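Local coordinates for protein arginyl-trna synthetase (Thermus thermophilus, PDB 1IQ0) that probably joins L-arginine to tRNA(Arg) at the expense of ATP, working as a monomeric class I aminoacyl-tRNA synthetase, at residues P99-V104 and A139-L144; A133-Y138 and D582-P587; I350-V355 and L383-V388. All coordinates share one frame; numbering follows the deposited sequence.

Interaction 1: P99-V104 and A139-L144; sequences PRRPGV and AGREVL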
ATOM      1  N   PRO A  99       9.236   7.571 -15.273  1.00 34.17           N
ATOM      2  CA  PRO A  99       8.414   8.308 -16.239  1.00 33.89           C
ATOM      3  C   PRO A  99       6.925   8.061 -16.010  1.00 32.43           C
ATOM      4  O   PRO A  99       6.511   6.934 -15.727  1.00 30.60           O
ATOM      5  CB  PRO A  99       8.879   7.747 -17.580  1.00 39.58           C
ATOM      6  CG  PRO A  99      10.319   7.435 -17.323  1.00 39.72           C
ATOM      7  CD  PRO A  99      10.263   6.774 -15.966  1.00 40.67           C
ATOM      8  N   ARG A 100       6.127   9.114 -16.133  1.00 37.85           N
ATOM      9  CA  ARG A 100       4.692   8.989 -15.944  1.00 40.75           C
ATOM     10  C   ARG A 100       4.033   8.246 -17.098  1.00 42.02           C
ATOM     11  O   ARG A 100       4.311   8.509 -18.269  1.00 42.03           O
ATOM     12  CB  ARG A 100       4.045  10.372 -15.795  1.00 54.91           C
ATOM     13  CG  ARG A 100       2.519  10.369 -15.949  1.00 60.19           C
ATOM     14  CD  ARG A 100       1.831   9.483 -14.909  1.00 61.74           C
ATOM     15  NE  ARG A 100       1.679  10.148 -13.617  1.00 63.57           N
ATOM     16  CZ  ARG A 100       0.873  11.184 -13.402  1.00 68.33           C
ATOM     17  NH1 ARG A 100       0.142  11.678 -14.395  1.00 65.34           N
ATOM     18  NH2 ARG A 100       0.793  11.726 -12.193  1.00 66.64           N
ATOM     19  N   ARG A 101       3.169   7.301 -16.750  1.00 32.62           N
ATOM     20  CA  ARG A 101       2.416   6.525 -17.725  1.00 34.95           C
ATOM     21  C   ARG A 101       0.948   6.895 -17.516  1.00 35.31           C
ATOM     22  O   ARG A 101       0.446   6.837 -16.399  1.00 36.11           O
ATOM     23  CB  ARG A 101       2.619   5.027 -17.486  1.00 47.30           C
ATOM     24  CG  ARG A 101       3.952   4.496 -17.986  1.00 52.94           C
ATOM     25  CD  ARG A 101       4.182   3.072 -17.510  1.00 58.78           C
ATOM     26  NE  ARG A 101       4.493   3.026 -16.082  1.00 58.64           N
ATOM     27  CZ  ARG A 101       4.486   1.919 -15.348  1.00 57.54           C
ATOM     28  NH1 ARG A 101       4.179   0.752 -15.899  1.00 53.57           N
ATOM     29  NH2 ARG A 101       4.792   1.979 -14.058  1.00 59.33           N
ATOM     30  N   PRO A 102       0.249   7.310 -18.582  1.00 42.82           N
ATOM     31  CA  PRO A 102      -1.165   7.682 -18.448  1.00 41.54           C
ATOM     32  C   PRO A 102      -2.051   6.493 -18.077  1.00 38.09           C
ATOM     33  O   PRO A 102      -1.665   5.336 -18.264  1.00 34.36           O
ATOM     34  CB  PRO A 102      -1.503   8.248 -19.824  1.00 78.84           C
ATOM     35  CG  PRO A 102      -0.196   8.816 -20.282  1.00 80.30           C
ATOM     36  CD  PRO A 102       0.768   7.721 -19.897  1.00 79.25           C
ATOM     37  N   GLY A 103      -3.241   6.787 -17.557  1.00 39.03           N
ATOM     38  CA  GLY A 103      -4.157   5.728 -17.169  1.00 36.88           C
ATOM     39  C   GLY A 103      -4.321   5.666 -15.664  1.00 34.48           C
ATOM     40  O   GLY A 103      -3.425   5.229 -14.952  1.00 36.76           O
ATOM     41  N   VAL A 104      -5.478   6.101 -15.182  1.00 25.51           N
ATOM     42  CA  VAL A 104      -5.757   6.113 -13.760  1.00 21.25           C
ATOM     43  C   VAL A 104      -5.813   4.742 -13.091  1.00 22.27           C
ATOM     44  O   VAL A 104      -6.404   3.800 -13.608  1.00 23.84           O
ATOM     45  CB  VAL A 104      -7.090   6.843 -13.467  1.00 21.65           C
ATOM     46  CG1 VAL A 104      -7.484   6.662 -11.996  1.00 18.33           C
ATOM     47  CG2 VAL A 104      -6.955   8.332 -13.793  1.00 17.03           C
ATOM     48  N   ALA A 139       6.348   4.764  -9.014  1.00 21.61           N
ATOM     49  CA  ALA A 139       6.662   3.857 -10.107  1.00 22.39           C
ATOM     50  C   ALA A 139       6.165   4.342 -11.471  1.00 23.18           C
ATOM     51  O   ALA A 139       6.327   3.649 -12.475  1.00 24.82           O
ATOM     52  CB  ALA A 139       6.098   2.491  -9.806  1.00 14.51           C
ATOM     53  N   GLY A 140       5.539   5.516 -11.504  1.00 23.08           N
ATOM     54  CA  GLY A 140       5.078   6.058 -12.767  1.00 22.80           C
ATOM     55  C   GLY A 140       3.591   6.060 -13.059  1.00 23.97           C
ATOM     56  O   GLY A 140       3.172   6.648 -14.055  1.00 28.05           O
ATOM     57  N   ARG A 141       2.787   5.420 -12.214  1.00 25.68           N
ATOM     58  CA  ARG A 141       1.349   5.365 -12.453  1.00 26.13           C
ATOM     59  C   ARG A 141       0.603   6.613 -12.006  1.00 26.59           C
ATOM     60  O   ARG A 141       1.001   7.283 -11.047  1.00 26.76           O
ATOM     61  CB  ARG A 141       0.737   4.143 -11.755  1.00 19.39           C
ATOM     62  CG  ARG A 141       1.394   2.813 -12.123  1.00 20.12           C
ATOM     63  CD  ARG A 141       1.508   2.634 -13.633  1.00 25.37           C
ATOM     64  NE  ARG A 141       0.212   2.568 -14.307  1.00 29.77           N
ATOM     65  CZ  ARG A 141      -0.588   1.506 -14.295  1.00 30.28           C
ATOM     66  NH1 ARG A 141      -0.230   0.411 -13.638  1.00 37.25           N
ATOM     67  NH2 ARG A 141      -1.739   1.533 -14.956  1.00 28.60           N
ATOM     68  N   GLU A 142      -0.475   6.926 -12.724  1.00 26.03           N
ATOM     69  CA  GLU A 142      -1.327   8.065 -12.396  1.00 25.23           C
ATOM     70  C   GLU A 142      -2.287   7.478 -11.365  1.00 26.22           C
ATOM     71  O   GLU A 142      -3.148   6.660 -11.696  1.00 26.53           O
ATOM     72  CB  GLU A 142      -2.092   8.548 -13.630  1.00 24.42           C
ATOM     73  CG  GLU A 142      -2.976   9.752 -13.349  1.00 30.97           C
ATOM     74  CD  GLU A 142      -3.738  10.226 -14.566  1.00 35.14           C
ATOM     75  OE1 GLU A 142      -4.459  11.238 -14.449  1.00 36.18           O
ATOM     76  OE2 GLU A 142      -3.621   9.595 -15.637  1.00 38.58           O
ATOM     77  N   VAL A 143      -2.124   7.900 -10.117  1.00 23.95           N
ATOM     78  CA  VAL A 143      -2.903   7.361  -9.008  1.00 21.03           C
ATOM     79  C   VAL A 143      -3.889   8.304  -8.334  1.00 23.01           C
ATOM     80  O   VAL A 143      -3.609   9.485  -8.140  1.00 23.03           O
ATOM     81  CB  VAL A 143      -1.938   6.814  -7.916  1.00 25.57           C
ATOM     82  CG1 VAL A 143      -2.716   6.272  -6.723  1.00 24.70           C
ATOM     83  CG2 VAL A 143      -1.048   5.737  -8.519  1.00 24.39           C
ATOM     84  N   LEU A 144      -5.044   7.756  -7.972  1.00 20.55           N
ATOM     85  CA  LEU A 144      -6.074   8.509  -7.269  1.00 19.03           C
ATOM     86  C   LEU A 144      -6.557   7.640  -6.118  1.00 19.07           C
ATOM     87  O   LEU A 144      -6.798   6.443  -6.291  1.00 21.76           O
ATOM     88  CB  LEU A 144      -7.245   8.844  -8.196  1.00 19.53           C
ATOM     89  CG  LEU A 144      -6.997   9.903  -9.271  1.00 22.92           C
ATOM     90  CD1 LEU A 144      -8.281  10.088 -10.083  1.00 27.56           C
ATOM     91  CD2 LEU A 144      -6.571  11.229  -8.632  1.00 19.61           C
TER
HETATM   92  O   HOH W   1       3.492   9.327 -11.577  1.00 37.86           O
HETATM   93  O   HOH W   2      -0.825   5.242 -14.927  1.00 34.18           O
HETATM   94  O   HOH W   3      -1.996   2.995 -17.316  1.00 39.38           O
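Arg101 starts with CG beside its own backbone N (chi1 -77°) and bends at chi3, which curls its guanidinium back to Ala139; Glu142 is extended throughout and carries its carboxylate to Gly103. The contact lies where helix 120-138 ends in a Schellman motif at Gly140 and the chain enters the parallel core of the Rossmann-fold sheet of the class I catalytic domain. Arg101 holds this turn twice. Its backbone N donates to Gly140 O at 2.8 Å, almost straight (167°). Its NH2 donates to Ala139 O, also at 2.8 Å, from above the carbonyl plane. Arg141 CD sits over one face of the same guanidinium, 3.4 Å from Arg101 NH2. The two guanidinium planes are turned 48° apart, and Arg141 sends NH1 to a salt bridge with Glu348. Arg100 lays a guanidinium face over the Glu142 chain, with Arg100 NH1 3.8 Å from Glu142 CG. Its plane nearly parallels the carboxylate; the opposite charges are near, Arg100 NH1 4.5 Å from Glu142 OE2, but no N-H points at the oxygen. Gly103 N gives Glu142 OE2 a weak bond of 3.4 Å. One water accepts from Arg141 NE at 2.9 Å and from Glu142 N at 2.8 Å.

Interaction 2: A133-Y138 and D582-P587; sequences ARILAY and DLLGIP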
ATOM      1  N   ALA A 133      -0.428   3.112  -2.725  1.00 21.24           N
ATOM      2  CA  ALA A 133      -0.780   4.271  -3.541  1.00 19.11           C
ATOM      3  C   ALA A 133       0.476   5.099  -3.819  1.00 18.54           C
ATOM      4  O   ALA A 133       0.705   5.526  -4.950  1.00 20.64           O
ATOM      5  CB  ALA A 133      -1.824   5.147  -2.826  1.00 11.27           C
ATOM      6  N   ARG A 134       1.271   5.336  -2.775  1.00 20.51           N
ATOM      7  CA  ARG A 134       2.508   6.109  -2.898  1.00 21.43           C
ATOM      8  C   ARG A 134       3.518   5.396  -3.806  1.00 20.33           C
ATOM      9  O   ARG A 134       4.140   6.012  -4.671  1.00 22.10           O
ATOM     10  CB  ARG A 134       3.152   6.313  -1.523  1.00 16.61           C
ATOM     11  CG  ARG A 134       2.393   7.237  -0.578  1.00 17.56           C
ATOM     12  CD  ARG A 134       3.045   7.225   0.787  1.00 19.93           C
ATOM     13  NE  ARG A 134       2.397   8.134   1.728  1.00 20.41           N
ATOM     14  CZ  ARG A 134       2.656   9.434   1.824  1.00 17.71           C
ATOM     15  NH1 ARG A 134       3.559   9.995   1.035  1.00 18.81           N
ATOM     16  NH2 ARG A 134       2.014  10.169   2.722  1.00 23.66           N
ATOM     17  N   ILE A 135       3.675   4.095  -3.590  1.00 22.04           N
ATOM     18  CA  ILE A 135       4.603   3.286  -4.367  1.00 21.77           C
ATOM     19  C   ILE A 135       4.243   3.294  -5.852  1.00 24.08           C
ATOM     20  O   ILE A 135       5.115   3.493  -6.700  1.00 24.80           O
ATOM     21  CB  ILE A 135       4.632   1.838  -3.816  1.00 19.23           C
ATOM     22  CG1 ILE A 135       5.303   1.841  -2.434  1.00 16.15           C
ATOM     23  CG2 ILE A 135       5.338   0.902  -4.793  1.00 22.25           C
ATOM     24  CD1 ILE A 135       5.257   0.494  -1.710  1.00 15.21           C
ATOM     25  N   LEU A 136       2.962   3.095  -6.166  1.00 18.81           N
ATOM     26  CA  LEU A 136       2.514   3.104  -7.563  1.00 19.59           C
ATOM     27  C   LEU A 136       2.776   4.438  -8.253  1.00 19.41           C
ATOM     28  O   LEU A 136       3.188   4.468  -9.405  1.00 22.43           O
ATOM     29  CB  LEU A 136       1.021   2.778  -7.652  1.00 15.75           C
ATOM     30  CG  LEU A 136       0.707   1.296  -7.467  1.00 17.41           C
ATOM     31  CD1 LEU A 136      -0.764   1.117  -7.128  1.00 21.42           C
ATOM     32  CD2 LEU A 136       1.093   0.530  -8.748  1.00 15.53           C
ATOM     33  N   ALA A 137       2.514   5.535  -7.547  1.00 17.67           N
ATOM     34  CA  ALA A 137       2.736   6.868  -8.091  1.00 19.26           C
ATOM     35  C   ALA A 137       4.219   7.044  -8.416  1.00 22.51           C
ATOM     36  O   ALA A 137       4.571   7.524  -9.493  1.00 24.78           O
ATOM     37  CB  ALA A 137       2.289   7.942  -7.074  1.00 23.40           C
ATOM     38  N   TYR A 138       5.078   6.653  -7.476  1.00 30.48           N
ATOM     39  CA  TYR A 138       6.523   6.759  -7.655  1.00 29.75           C
ATOM     40  C   TYR A 138       6.960   5.932  -8.864  1.00 28.67           C
ATOM     41  O   TYR A 138       7.827   6.341  -9.636  1.00 27.98           O
ATOM     42  CB  TYR A 138       7.250   6.243  -6.408  1.00 21.57           C
ATOM     43  CG  TYR A 138       8.757   6.427  -6.440  1.00 24.69           C
ATOM     44  CD1 TYR A 138       9.346   7.614  -5.999  1.00 25.91           C
ATOM     45  CD2 TYR A 138       9.593   5.417  -6.917  1.00 28.93           C
ATOM     46  CE1 TYR A 138      10.724   7.786  -6.031  1.00 28.31           C
ATOM     47  CE2 TYR A 138      10.975   5.579  -6.953  1.00 27.97           C
ATOM     48  CZ  TYR A 138      11.534   6.764  -6.509  1.00 29.75           C
ATOM     49  OH  TYR A 138      12.902   6.924  -6.532  1.00 30.48           O
ATOM     50  N   ASP A 582       9.544   7.356   2.807  1.00 21.87           N
ATOM     51  CA  ASP A 582       8.450   8.206   2.379  1.00 22.44           C
ATOM     52  C   ASP A 582       7.360   7.435   1.630  1.00 24.24           C
ATOM     53  O   ASP A 582       6.175   7.734   1.769  1.00 23.60           O
ATOM     54  CB  ASP A 582       8.981   9.327   1.485  1.00 22.41           C
ATOM     55  CG  ASP A 582       7.883  10.268   1.027  1.00 28.11           C
ATOM     56  OD1 ASP A 582       7.365  11.023   1.877  1.00 32.00           O
ATOM     57  OD2 ASP A 582       7.536  10.245  -0.178  1.00 26.84           O
ATOM     58  N   LEU A 583       7.760   6.443   0.842  1.00 19.19           N
ATOM     59  CA  LEU A 583       6.794   5.659   0.080  1.00 18.45           C
ATOM     60  C   LEU A 583       5.933   4.777   0.988  1.00 20.59           C
ATOM     61  O   LEU A 583       4.916   4.245   0.561  1.00 26.24           O
ATOM     62  CB  LEU A 583       7.514   4.805  -0.966  1.00 15.79           C
ATOM     63  CG  LEU A 583       8.300   5.582  -2.026  1.00 15.90           C
ATOM     64  CD1 LEU A 583       8.934   4.603  -3.023  1.00 16.85           C
ATOM     65  CD2 LEU A 583       7.366   6.557  -2.745  1.00 15.78           C
ATOM     66  N   LEU A 584       6.351   4.627   2.240  1.00 20.95           N
ATOM     67  CA  LEU A 584       5.609   3.837   3.216  1.00 19.87           C
ATOM     68  C   LEU A 584       4.973   4.812   4.210  1.00 17.69           C
ATOM     69  O   LEU A 584       4.523   4.425   5.287  1.00 18.92           O
ATOM     70  CB  LEU A 584       6.547   2.874   3.954  1.00 19.44           C
ATOM     71  CG  LEU A 584       7.406   1.916   3.107  1.00 22.61           C
ATOM     72  CD1 LEU A 584       8.191   1.016   4.056  1.00 18.30           C
ATOM     73  CD2 LEU A 584       6.543   1.066   2.166  1.00 17.67           C
ATOM     74  N   GLY A 585       4.958   6.087   3.835  1.00 14.78           N
ATOM     75  CA  GLY A 585       4.367   7.113   4.682  1.00 17.89           C
ATOM     76  C   GLY A 585       5.137   7.401   5.960  1.00 22.17           C
ATOM     77  O   GLY A 585       4.587   7.952   6.911  1.00 19.60           O
ATOM     78  N   ILE A 586       6.417   7.048   5.979  1.00 21.87           N
ATOM     79  CA  ILE A 586       7.238   7.251   7.163  1.00 20.72           C
ATOM     80  C   ILE A 586       8.214   8.425   7.025  1.00 20.84           C
ATOM     81  O   ILE A 586       8.963   8.511   6.057  1.00 22.11           O
ATOM     82  CB  ILE A 586       8.027   5.958   7.477  1.00 22.88           C
ATOM     83  CG1 ILE A 586       7.038   4.811   7.717  1.00 18.43           C
ATOM     84  CG2 ILE A 586       8.934   6.169   8.687  1.00 23.45           C
ATOM     85  CD1 ILE A 586       7.666   3.443   7.723  1.00 16.82           C
ATOM     86  N   PRO A 587       8.195   9.361   7.986  1.00 23.42           N
ATOM     87  CA  PRO A 587       9.111  10.502   7.913  1.00 22.71           C
ATOM     88  C   PRO A 587      10.551  10.071   8.237  1.00 21.68           C
ATOM     89  O   PRO A 587      10.770   9.044   8.882  1.00 20.99           O
ATOM     90  CB  PRO A 587       8.528  11.474   8.935  1.00 29.80           C
ATOM     91  CG  PRO A 587       7.901  10.559   9.945  1.00 29.38           C
ATOM     92  CD  PRO A 587       7.225   9.532   9.081  1.00 31.12           C
TER
HETATM   93  O   HOH W   4       4.919   9.265  -1.181  1.00 36.67           O
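A Schellman motif, with Gly585 at positive phi, ends helix 562-583 of the anticodon-binding domain, and this end packs through Leu583 and Gly585 on Arg134, Ile135 and Tyr138 in the last turns of helix 120-138 of the catalytic domain. Leu583 is the apolar centre. Its CD1 lies over the Tyr138 ring face, 4.2 Å from the centroid, while its CD2 reaches Tyr138 CB at 3.7 Å. Ile135 comes across the same leucine at about a right angle, with its CG1 4.0 Å from Leu583 CB. Ile135 CD1 goes on to Leu584 CD2. Arg134 is extended from CG to NE and reaches across to the helix end. Its CB packs on Leu583 O at 3.4 Å, its CD on Asp582 O at 3.3 Å, and Gly585 CA lies over one guanidinium face. NE pairs with Asp130, and NH2 bonds to Asn231 O. NH1 donates to a water at 2.7 Å, and that water donates to Asp582 OD2. Asp582 OD1 lies 4.0 Å from Arg134 NH1, well out of the guanidinium plane: the charges attract without a direct bond. The two domains meet by apolar packing and a water bridge, and the arginine charge probably suits the carbonyl-rich end of the helix.

Interaction 3: I350-V355 and L383-V388; sequences INVVDV and LAYETV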
ATOM      1  N   ILE A 350      -7.973  -0.908  -7.228  1.00 13.38           N
ATOM      2  CA  ILE A 350      -7.437  -1.702  -6.145  1.00 14.44           C
ATOM      3  C   ILE A 350      -8.257  -1.426  -4.892  1.00 14.59           C
ATOM      4  O   ILE A 350      -8.333  -0.293  -4.419  1.00 18.51           O
ATOM      5  CB  ILE A 350      -5.961  -1.358  -5.875  1.00 22.04           C
ATOM      6  CG1 ILE A 350      -5.108  -1.722  -7.098  1.00 24.24           C
ATOM      7  CG2 ILE A 350      -5.473  -2.106  -4.636  1.00 22.20           C
ATOM      8  CD1 ILE A 350      -3.660  -1.233  -7.010  1.00 22.75           C
ATOM      9  N   ASN A 351      -8.891  -2.466  -4.371  1.00 19.18           N
ATOM     10  CA  ASN A 351      -9.687  -2.330  -3.162  1.00 23.69           C
ATOM     11  C   ASN A 351      -8.929  -2.989  -2.015  1.00 23.54           C
ATOM     12  O   ASN A 351      -8.639  -4.187  -2.063  1.00 22.63           O
ATOM     13  CB  ASN A 351     -11.051  -3.013  -3.330  1.00 23.98           C
ATOM     14  CG  ASN A 351     -11.998  -2.235  -4.235  1.00 21.64           C
ATOM     15  OD1 ASN A 351     -13.108  -2.692  -4.527  1.00 26.72           O
ATOM     16  ND2 ASN A 351     -11.570  -1.059  -4.679  1.00 16.23           N
ATOM     17  N   VAL A 352      -8.599  -2.203  -0.996  1.00 21.33           N
ATOM     18  CA  VAL A 352      -7.899  -2.731   0.165  1.00 22.45           C
ATOM     19  C   VAL A 352      -8.989  -3.205   1.119  1.00 25.71           C
ATOM     20  O   VAL A 352      -9.765  -2.403   1.636  1.00 26.99           O
ATOM     21  CB  VAL A 352      -7.032  -1.647   0.839  1.00 18.42           C
ATOM     22  CG1 VAL A 352      -6.245  -2.256   2.008  1.00 15.89           C
ATOM     23  CG2 VAL A 352      -6.077  -1.044  -0.188  1.00 14.55           C
ATOM     24  N   VAL A 353      -9.048  -4.509   1.356  1.00 20.47           N
ATOM     25  CA  VAL A 353     -10.102  -5.046   2.207  1.00 25.07           C
ATOM     26  C   VAL A 353      -9.728  -6.136   3.197  1.00 28.44           C
ATOM     27  O   VAL A 353      -8.829  -6.943   2.959  1.00 27.08           O
ATOM     28  CB  VAL A 353     -11.252  -5.608   1.348  1.00 31.13           C
ATOM     29  CG1 VAL A 353     -11.928  -4.488   0.574  1.00 34.32           C
ATOM     30  CG2 VAL A 353     -10.708  -6.649   0.387  1.00 27.13           C
ATOM     31  N   ASP A 354     -10.453  -6.142   4.309  1.00 37.73           N
ATOM     32  CA  ASP A 354     -10.293  -7.134   5.361  1.00 41.50           C
ATOM     33  C   ASP A 354     -10.622  -8.475   4.706  1.00 43.99           C
ATOM     34  O   ASP A 354     -11.595  -8.575   3.961  1.00 47.58           O
ATOM     35  CB  ASP A 354     -11.289  -6.818   6.487  1.00 50.94           C
ATOM     36  CG  ASP A 354     -11.407  -7.930   7.510  1.00 57.19           C
ATOM     37  OD1 ASP A 354     -12.199  -7.765   8.462  1.00 59.63           O
ATOM     38  OD2 ASP A 354     -10.721  -8.964   7.371  1.00 60.98           O
ATOM     39  N   VAL A 355      -9.809  -9.495   4.962  1.00 41.12           N
ATOM     40  CA  VAL A 355     -10.048 -10.813   4.373  1.00 44.84           C
ATOM     41  C   VAL A 355     -11.436 -11.376   4.689  1.00 49.72           C
ATOM     42  O   VAL A 355     -12.041 -12.052   3.854  1.00 50.72           O
ATOM     43  CB  VAL A 355      -8.991 -11.843   4.834  1.00 52.53           C
ATOM     44  CG1 VAL A 355      -7.717 -11.677   4.036  1.00 53.08           C
ATOM     45  CG2 VAL A 355      -8.712 -11.669   6.311  1.00 48.42           C
ATOM     46  N   LEU A 383      -6.748  -6.218  -2.409  1.00 25.60           N
ATOM     47  CA  LEU A 383      -5.584  -6.346  -1.561  1.00 25.21           C
ATOM     48  C   LEU A 383      -6.196  -6.705  -0.210  1.00 22.60           C
ATOM     49  O   LEU A 383      -6.618  -5.830   0.551  1.00 22.64           O
ATOM     50  CB  LEU A 383      -4.812  -5.021  -1.499  1.00 32.70           C
ATOM     51  CG  LEU A 383      -3.438  -5.036  -0.818  1.00 34.78           C
ATOM     52  CD1 LEU A 383      -2.631  -6.219  -1.328  1.00 42.51           C
ATOM     53  CD2 LEU A 383      -2.704  -3.725  -1.091  1.00 33.18           C
ATOM     54  N   ALA A 384      -6.287  -8.004   0.056  1.00 22.14           N
ATOM     55  CA  ALA A 384      -6.870  -8.495   1.300  1.00 23.34           C
ATOM     56  C   ALA A 384      -5.805  -8.639   2.379  1.00 23.64           C
ATOM     57  O   ALA A 384      -4.688  -9.075   2.107  1.00 25.92           O
ATOM     58  CB  ALA A 384      -7.559  -9.838   1.058  1.00 29.43           C
ATOM     59  N   TYR A 385      -6.158  -8.280   3.606  1.00 38.60           N
ATOM     60  CA  TYR A 385      -5.205  -8.363   4.702  1.00 37.76           C
ATOM     61  C   TYR A 385      -5.763  -9.087   5.918  1.00 37.46           C
ATOM     62  O   TYR A 385      -6.973  -9.115   6.141  1.00 39.45           O
ATOM     63  CB  TYR A 385      -4.768  -6.954   5.093  1.00 25.06           C
ATOM     64  CG  TYR A 385      -5.922  -6.075   5.498  1.00 21.00           C
ATOM     65  CD1 TYR A 385      -6.404  -6.080   6.808  1.00 23.85           C
ATOM     66  CD2 TYR A 385      -6.553  -5.245   4.561  1.00 24.45           C
ATOM     67  CE1 TYR A 385      -7.482  -5.277   7.175  1.00 27.38           C
ATOM     68  CE2 TYR A 385      -7.628  -4.441   4.920  1.00 23.20           C
ATOM     69  CZ  TYR A 385      -8.086  -4.460   6.227  1.00 27.54           C
ATOM     70  OH  TYR A 385      -9.128  -3.641   6.593  1.00 31.52           O
ATOM     71  N   GLU A 386      -4.865  -9.679   6.698  1.00 26.36           N
ATOM     72  CA  GLU A 386      -5.247 -10.399   7.905  1.00 27.33           C
ATOM     73  C   GLU A 386      -5.434  -9.473   9.103  1.00 28.04           C
ATOM     74  O   GLU A 386      -5.151  -8.275   9.045  1.00 28.36           O
ATOM     75  CB  GLU A 386      -4.198 -11.456   8.249  1.00 31.90           C
ATOM     76  CG  GLU A 386      -4.536 -12.856   7.773  1.00 38.58           C
ATOM     77  CD  GLU A 386      -5.892 -13.334   8.272  1.00 43.13           C
ATOM     78  OE1 GLU A 386      -6.393 -12.794   9.283  1.00 42.29           O
ATOM     79  OE2 GLU A 386      -6.450 -14.265   7.654  1.00 46.95           O
ATOM     80  N   THR A 387      -5.902 -10.065  10.195  1.00 26.97           N
ATOM     81  CA  THR A 387      -6.176  -9.365  11.445  1.00 30.96           C
ATOM     82  C   THR A 387      -4.917  -8.815  12.107  1.00 32.56           C
ATOM     83  O   THR A 387      -3.814  -9.321  11.901  1.00 32.76           O
ATOM     84  CB  THR A 387      -6.849 -10.317  12.458  1.00 63.29           C
ATOM     85  OG1 THR A 387      -7.918 -11.020  11.817  1.00 69.05           O
ATOM     86  CG2 THR A 387      -7.402  -9.542  13.641  1.00 68.76           C
ATOM     87  N   VAL A 388      -5.109  -7.778  12.915  1.00 34.76           N
ATOM     88  CA  VAL A 388      -4.029  -7.158  13.654  1.00 30.09           C
ATOM     89  C   VAL A 388      -4.363  -7.241  15.139  1.00 29.65           C
ATOM     90  O   VAL A 388      -5.423  -6.785  15.573  1.00 27.99           O
ATOM     91  CB  VAL A 388      -3.847  -5.670  13.284  1.00 21.25           C
ATOM     92  CG1 VAL A 388      -2.798  -5.039  14.202  1.00 21.65           C
ATOM     93  CG2 VAL A 388      -3.413  -5.544  11.836  1.00 17.70           C
TER
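Val353 and its neighbours pair in parallel with Leu383 to Tyr385. Leu383 N donates to Asn351 O at 2.8 Å, and Val353 N to Leu383 O at 2.9 Å, the latter from above the carbonyl plane. Tyr385 N to Val353 O and Val355 N to Tyr385 O complete the ladder. Between these bonds Ala384 CA comes within 3.0 Å of Val353 O as a CA-H...O contact. Tyr385 then folds its ring back on the partner strand. Its CG sits between its own backbone N and carbonyl carbon (chi1 58°), which brings the ring against the Val353-Asp354 backbone. Asp354 CA lies over the ring face in a CH-pi contact, 3.8 Å from the centroid. Val352 CG1 reaches Tyr385 CE2 at 3.9 Å, and Val355 CG1 meets Ala384 CB at 3.5 Å.

The next shell fixes these groups. Tyr385 OH is hydrogen-bonded to Asn125 OD1. With an alanine in place of Tyr385, the Asp354 backbone would probably lose its apolar cover and Asn125 its hydroxyl partner. Arg356 bonds through its backbone N to Asp354 OD2 and forms a salt bridge with Glu386 OE2, so it ties the end of strand 348-354 to Glu386 of the neighbouring strand.

Helix 361-370 lies in the crossover between the two strands, a beta-alpha-beta connection of the Rossmann fold. Strand 104-108 flanks strand 348-354, and strand 455-457 flanks strand 380-390. Helix 120-138 packs on one face through Leu136 on Ile350, Leu128 on Leu383 and Arg124 on Tyr385.

In the fold
From the N terminus, the chain first passes residues 99-104, runs through strand 104-108 and helix 120-138, and closes interaction 1 at 139-144. Residues 133-138 open interaction 2 just before that closure, so these two loops cross. Interaction 2 closes only at 582-587, 444 residues further along the chain, and brings the anticodon-binding domain onto the catalytic domain. Interaction 3 opens and closes within that long loop, after interaction 1 is complete. Interactions 1 and 3 belong to one sheet but do not touch; their nearest atoms are about 7 Å apart. Leu136 links all three: its O probably bonds to Arg141 N, and its CD1 packs on Ile350 CD1 at 3.7 Å.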